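PDB 5C5V: acidocalcisomal pyrophosphatase from Trypanosoma brucei brucei, which probably hydrolyses inorganic pyrophosphate to phosphate with the help of magnesium ions. Local coordinates for residues 200-212 with 322-334. Residues are numbered along the deposited sequence; the frame is centred on the assembly and turned at random.
Sequences AFPQTWESTEVLF and VIDESHNMWHNLL
Gln203 CA sits over one face of the Trp330 indole, 3.4 Å from the centroid of its five-membered ring and almost on the ring normal, a CH-pi contact; Leu334 CB lies against the opposite face, and His331 NE2 is at the edge. The Trp205 indole is likewise clasped, by Ser207 CA on one face and Leu333 on the other, whose CD1 stands 4.0 Å from the centroid of the six-membered ring, while Met329 O approaches the edge. His327 ND1 donates to Gln203 O at 2.6 Å, nearly straight (170°) and in both the imidazole and carbonyl planes, its ring swung there by a chi1 of -164° that sets CG opposite the backbone N. The Gln203 side chain runs on beside this imidazole and over the Trp330 benzene ring, its amide bonded to His130 O and Leu134 N. Ser326 O, already bonded to Trp330 N in the helix, takes a second, bent bond (137°) from Trp205 N at 3.2 Å, which comes from the opposite face of its carbonyl plane. The extended Met329 chain sets SD 3.5 Å from Trp205 O and carries CE against both Val210 methyls and the Phe212 ring, the last an oblique Met-aromatic contact. At the other end Phe201 CE2 meets Ile323 CD1 at 3.9 Å. The loop following strand 197-200 is thus laid across helix 316-336 of the pyrophosphatase fold, mostly by aromatic and apolar packing, with two helix-borne groups gripping its backbone. Trp205 NE1 bonds Asn220 OD1 and Thr204 OG1 bonds Val223 N farther along the same loop, where Asp219 and Asp221 bind magnesium; the contact probably helps position that part from the second shell.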
loop_
_atom_site.group_PDB
_atom_site.type_symbol
_atom_site.label_atom_id
_atom_site.label_comp_id
_atom_site.label_asym_id
_atom_site.label_seq_id
_atom_site.Cartn_x
_atom_site.Cartn_y
_atom_site.Cartn_z
ATOM N N ALA A 200 -2.908 14.566 21.082
ATOM C CA ALA A 200 -3.608 15.836 21.034
ATOM C C ALA A 200 -3.120 16.719 19.894
ATOM O O ALA A 200 -2.050 16.486 19.318
ATOM C CB ALA A 200 -3.450 16.560 22.363
ATOM N N PHE A 201 -3.933 17.712 19.554
ATOM C CA PHE A 201 -3.543 18.720 18.590
ATOM C C PHE A 201 -3.009 19.936 19.335
ATOM O O PHE A 201 -3.689 20.469 20.219
ATOM C CB PHE A 201 -4.729 19.124 17.692
ATOM C CG PHE A 201 -5.151 18.053 16.713
ATOM C CD1 PHE A 201 -4.326 17.690 15.658
ATOM C CD2 PHE A 201 -6.367 17.409 16.849
ATOM C CE1 PHE A 201 -4.709 16.710 14.754
ATOM C CE2 PHE A 201 -6.757 16.421 15.942
ATOM C CZ PHE A 201 -5.921 16.080 14.893
ATOM N N PRO A 202 -1.812 20.399 18.964
ATOM C CA PRO A 202 -1.294 21.624 19.581
ATOM C C PRO A 202 -2.149 22.835 19.211
ATOM O O PRO A 202 -2.876 22.764 18.219
ATOM C CB PRO A 202 0.121 21.742 18.995
ATOM C CG PRO A 202 0.035 21.033 17.684
ATOM C CD PRO A 202 -0.909 19.873 17.926
ATOM N N GLN A 203 -2.076 23.905 20.007
ATOM C CA GLN A 203 -2.747 25.177 19.702
ATOM C C GLN A 203 -4.263 25.006 19.590
ATOM O O GLN A 203 -4.920 25.671 18.787
ATOM C CB GLN A 203 -2.177 25.794 18.420
ATOM C CG GLN A 203 -0.654 25.935 18.453
ATOM C CD GLN A 203 -0.069 26.667 17.241
ATOM O OE1 GLN A 203 -0.606 26.612 16.127
ATOM N NE2 GLN A 203 1.038 27.369 17.467
ATOM N N THR A 204 -4.798 24.090 20.395
ATOM C CA THR A 204 -6.240 23.960 20.580
ATOM C C THR A 204 -6.551 23.887 22.064
ATOM O O THR A 204 -5.690 23.540 22.876
ATOM C CB THR A 204 -6.821 22.698 19.905
ATOM O OG1 THR A 204 -6.244 21.538 20.518
ATOM C CG2 THR A 204 -6.529 22.685 18.416
ATOM N N TRP A 205 -7.799 24.159 22.408
ATOM C CA TRP A 205 -8.226 24.094 23.789
ATOM C C TRP A 205 -9.741 23.878 23.870
ATOM O O TRP A 205 -10.523 24.625 23.259
ATOM C CB TRP A 205 -7.803 25.373 24.528
ATOM C CG TRP A 205 -8.228 25.460 25.968
ATOM C CD1 TRP A 205 -7.971 24.559 26.966
ATOM C CD2 TRP A 205 -8.968 26.528 26.571
ATOM N NE1 TRP A 205 -8.524 24.995 28.147
ATOM C CE2 TRP A 205 -9.139 26.202 27.931
ATOM C CE3 TRP A 205 -9.520 27.717 26.088
ATOM C CZ2 TRP A 205 -9.834 27.035 28.817
ATOM C CZ3 TRP A 205 -10.205 28.543 26.973
ATOM C CH2 TRP A 205 -10.355 28.197 28.316
ATOM N N GLU A 206 -10.154 22.853 24.609
ATOM C CA GLU A 206 -11.577 22.630 24.861
ATOM C C GLU A 206 -12.030 23.597 25.952
ATOM O O GLU A 206 -12.029 23.267 27.140
ATOM C CB GLU A 206 -11.848 21.179 25.268
ATOM C CG GLU A 206 -11.417 20.154 24.228
ATOM C CD GLU A 206 -12.452 19.939 23.132
ATOM O OE1 GLU A 206 -13.250 20.858 22.859
ATOM O OE2 GLU A 206 -12.474 18.836 22.537
ATOM N N SER A 207 -12.410 24.795 25.522
ATOM C CA SER A 207 -12.690 25.911 26.416
ATOM C C SER A 207 -13.722 25.612 27.502
ATOM O O SER A 207 -14.799 25.082 27.231
ATOM C CB SER A 207 -13.172 27.110 25.598
ATOM O OG SER A 207 -13.523 28.168 26.454
ATOM N N THR A 208 -13.387 26.002 28.725
ATOM C CA THR A 208 -14.306 25.910 29.844
ATOM C C THR A 208 -15.309 27.067 29.843
ATOM O O THR A 208 -16.164 27.150 30.715
ATOM C CB THR A 208 -13.550 25.904 31.177
ATOM O OG1 THR A 208 -12.828 27.134 31.333
ATOM C CG2 THR A 208 -12.589 24.731 31.232
ATOM N N GLU A 209 -15.193 27.975 28.883
ATOM C CA GLU A 209 -16.085 29.125 28.823
ATOM C C GLU A 209 -17.086 28.989 27.679
ATOM O O GLU A 209 -17.935 29.857 27.487
ATOM C CB GLU A 209 -15.291 30.436 28.648
ATOM C CG GLU A 209 -14.159 30.667 29.646
ATOM C CD GLU A 209 -13.459 32.023 29.434
ATOM N N VAL A 210 -16.968 27.921 26.901
ATOM C CA VAL A 210 -17.834 27.747 25.743
ATOM C C VAL A 210 -18.895 26.676 25.984
ATOM O O VAL A 210 -18.582 25.546 26.374
ATOM C CB VAL A 210 -17.014 27.371 24.472
ATOM C CG1 VAL A 210 -17.929 26.902 23.357
ATOM C CG2 VAL A 210 -16.177 28.567 24.001
ATOM N N LEU A 211 -20.148 27.031 25.719
ATOM C CA LEU A 211 -21.238 26.071 25.812
ATOM C C LEU A 211 -21.418 25.405 24.466
ATOM O O LEU A 211 -21.972 25.994 23.539
ATOM C CB LEU A 211 -22.549 26.736 26.242
ATOM C CG LEU A 211 -23.658 25.713 26.521
ATOM C CD1 LEU A 211 -23.300 24.810 27.703
ATOM C CD2 LEU A 211 -25.022 26.365 26.699
ATOM N N PHE A 212 -20.914 24.188 24.348
ATOM C CA PHE A 212 -21.033 23.437 23.114
ATOM C C PHE A 212 -22.495 23.048 22.874
ATOM O O PHE A 212 -23.306 23.074 23.802
ATOM C CB PHE A 212 -20.123 22.207 23.166
ATOM C CG PHE A 212 -18.660 22.556 23.171
ATOM C CD1 PHE A 212 -17.927 22.556 21.997
ATOM C CD2 PHE A 212 -18.037 22.953 24.345
ATOM C CE1 PHE A 212 -16.590 22.905 22.002
ATOM C CE2 PHE A 212 -16.703 23.290 24.358
ATOM C CZ PHE A 212 -15.974 23.275 23.187
ATOM N N VAL A 322 -14.541 21.910 14.035
ATOM C CA VAL A 322 -14.317 21.736 15.463
ATOM C C VAL A 322 -12.878 22.119 15.823
ATOM O O VAL A 322 -12.639 22.788 16.824
ATOM C CB VAL A 322 -14.589 20.290 15.919
ATOM C CG1 VAL A 322 -14.001 20.039 17.295
ATOM C CG2 VAL A 322 -16.085 19.976 15.903
ATOM N N ILE A 323 -11.925 21.683 15.008
ATOM C CA ILE A 323 -10.523 22.002 15.250
ATOM C C ILE A 323 -10.243 23.506 15.070
ATOM O O ILE A 323 -9.556 24.117 15.889
ATOM C CB ILE A 323 -9.615 21.180 14.335
ATOM C CG1 ILE A 323 -9.663 19.712 14.754
ATOM C CG2 ILE A 323 -8.176 21.723 14.364
ATOM C CD1 ILE A 323 -9.039 18.779 13.744
ATOM N N ASP A 324 -10.803 24.097 14.016
ATOM C CA ASP A 324 -10.645 25.527 13.752
ATOM C C ASP A 324 -11.143 26.368 14.927
ATOM O O ASP A 324 -10.474 27.306 15.380
ATOM C CB ASP A 324 -11.404 25.911 12.481
ATOM C CG ASP A 324 -11.376 27.414 12.205
ATOM O OD1 ASP A 324 -10.272 27.984 12.098
ATOM O OD2 ASP A 324 -12.462 28.034 12.112
ATOM N N GLU A 325 -12.331 26.020 15.417
ATOM C CA GLU A 325 -12.936 26.737 16.526
ATOM C C GLU A 325 -12.137 26.561 17.821
ATOM O O GLU A 325 -12.011 27.502 18.592
ATOM C CB GLU A 325 -14.382 26.289 16.713
ATOM C CG GLU A 325 -15.270 26.681 15.545
ATOM C CD GLU A 325 -16.689 26.152 15.673
ATOM O OE1 GLU A 325 -17.014 25.478 16.689
ATOM O OE2 GLU A 325 -17.476 26.377 14.728
ATOM N N SER A 326 -11.564 25.385 18.055
ATOM C CA SER A 326 -10.741 25.232 19.254
ATOM C C SER A 326 -9.398 25.962 19.115
ATOM O O SER A 326 -8.719 26.208 20.104
ATOM C CB SER A 326 -10.489 23.760 19.578
ATOM O OG SER A 326 -9.569 23.208 18.656
ATOM N N HIS A 327 -9.004 26.254 17.879
ATOM C CA HIS A 327 -7.813 27.047 17.604
ATOM C C HIS A 327 -8.085 28.491 18.013
ATOM O O HIS A 327 -7.250 29.146 18.627
ATOM C CB HIS A 327 -7.451 26.954 16.120
ATOM C CG HIS A 327 -6.064 27.412 15.790
ATOM N ND1 HIS A 327 -4.956 27.010 16.506
ATOM C CD2 HIS A 327 -5.596 28.180 14.778
ATOM C CE1 HIS A 327 -3.869 27.535 15.969
ATOM N NE2 HIS A 327 -4.230 28.249 14.917
ATOM N N ASN A 328 -9.282 28.966 17.681
ATOM C CA ASN A 328 -9.731 30.287 18.097
ATOM C C ASN A 328 -9.763 30.414 19.609
ATOM O O ASN A 328 -9.303 31.413 20.165
ATOM C CB ASN A 328 -11.115 30.585 17.531
ATOM C CG ASN A 328 -11.097 30.746 16.045
ATOM O OD1 ASN A 328 -10.076 31.098 15.475
ATOM N ND2 ASN A 328 -12.216 30.491 15.401
ATOM N N MET A 329 -10.309 29.392 20.262
ATOM C CA MET A 329 -10.390 29.355 21.718
ATOM C C MET A 329 -8.986 29.380 22.314
ATOM O O MET A 329 -8.743 30.038 23.330
ATOM C CB MET A 329 -11.136 28.102 22.200
ATOM C CG MET A 329 -12.591 27.988 21.763
ATOM S SD MET A 329 -13.249 26.288 21.939
ATOM C CE MET A 329 -14.832 26.486 21.138
ATOM N N TRP A 330 -8.072 28.647 21.677
ATOM C CA TRP A 330 -6.679 28.634 22.102
ATOM C C TRP A 330 -6.046 30.021 21.905
ATOM O O TRP A 330 -5.258 30.450 22.725
ATOM C CB TRP A 330 -5.872 27.567 21.349
ATOM C CG TRP A 330 -4.370 27.718 21.542
ATOM C CD1 TRP A 330 -3.621 27.248 22.584
ATOM C CD2 TRP A 330 -3.459 28.413 20.682
ATOM N NE1 TRP A 330 -2.300 27.600 22.420
ATOM C CE2 TRP A 330 -2.172 28.311 21.259
ATOM C CE3 TRP A 330 -3.599 29.090 19.470
ATOM C CZ2 TRP A 330 -1.034 28.859 20.663
ATOM C CZ3 TRP A 330 -2.457 29.643 18.883
ATOM C CH2 TRP A 330 -1.199 29.519 19.482
ATOM N N HIS A 331 -6.396 30.709 20.818
ATOM C CA HIS A 331 -5.907 32.070 20.581
ATOM C C HIS A 331 -6.388 32.967 21.707
ATOM O O HIS A 331 -5.630 33.794 22.214
ATOM C CB HIS A 331 -6.390 32.633 19.235
ATOM C CG HIS A 331 -5.525 32.259 18.065
ATOM N ND1 HIS A 331 -4.301 32.840 17.821
ATOM C CD2 HIS A 331 -5.723 31.370 17.063
ATOM C CE1 HIS A 331 -3.771 32.315 16.729
ATOM N NE2 HIS A 331 -4.617 31.427 16.246
ATOM N N ASN A 332 -7.649 32.804 22.101
ATOM C CA ASN A 332 -8.208 33.621 23.177
ATOM C C ASN A 332 -7.526 33.321 24.503
ATOM O O ASN A 332 -7.299 34.219 25.323
ATOM C CB ASN A 332 -9.722 33.416 23.306
ATOM C CG ASN A 332 -10.362 34.383 24.298
ATOM O OD1 ASN A 332 -10.671 34.014 25.432
ATOM N ND2 ASN A 332 -10.560 35.621 23.872
ATOM N N LEU A 333 -7.199 32.055 24.715
ATOM C CA LEU A 333 -6.566 31.654 25.955
ATOM C C LEU A 333 -5.156 32.232 26.082
ATOM O O LEU A 333 -4.826 32.880 27.082
ATOM C CB LEU A 333 -6.524 30.130 26.061
ATOM C CG LEU A 333 -5.746 29.572 27.251
ATOM C CD1 LEU A 333 -6.589 29.624 28.512
ATOM C CD2 LEU A 333 -5.271 28.156 26.978
ATOM N N LEU A 334 -4.332 31.997 25.062
ATOM C CA LEU A 334 -2.912 32.340 25.125
ATOM C C LEU A 334 -2.621 33.785 24.744
ATOM O O LEU A 334 -1.956 34.497 25.497
ATOM C CB LEU A 334 -2.083 31.400 24.232
ATOM C CG LEU A 334 -0.566 31.652 24.242
ATOM C CD1 LEU A 334 0.044 31.481 25.622
ATOM C CD2 LEU A 334 0.142 30.743 23.254
#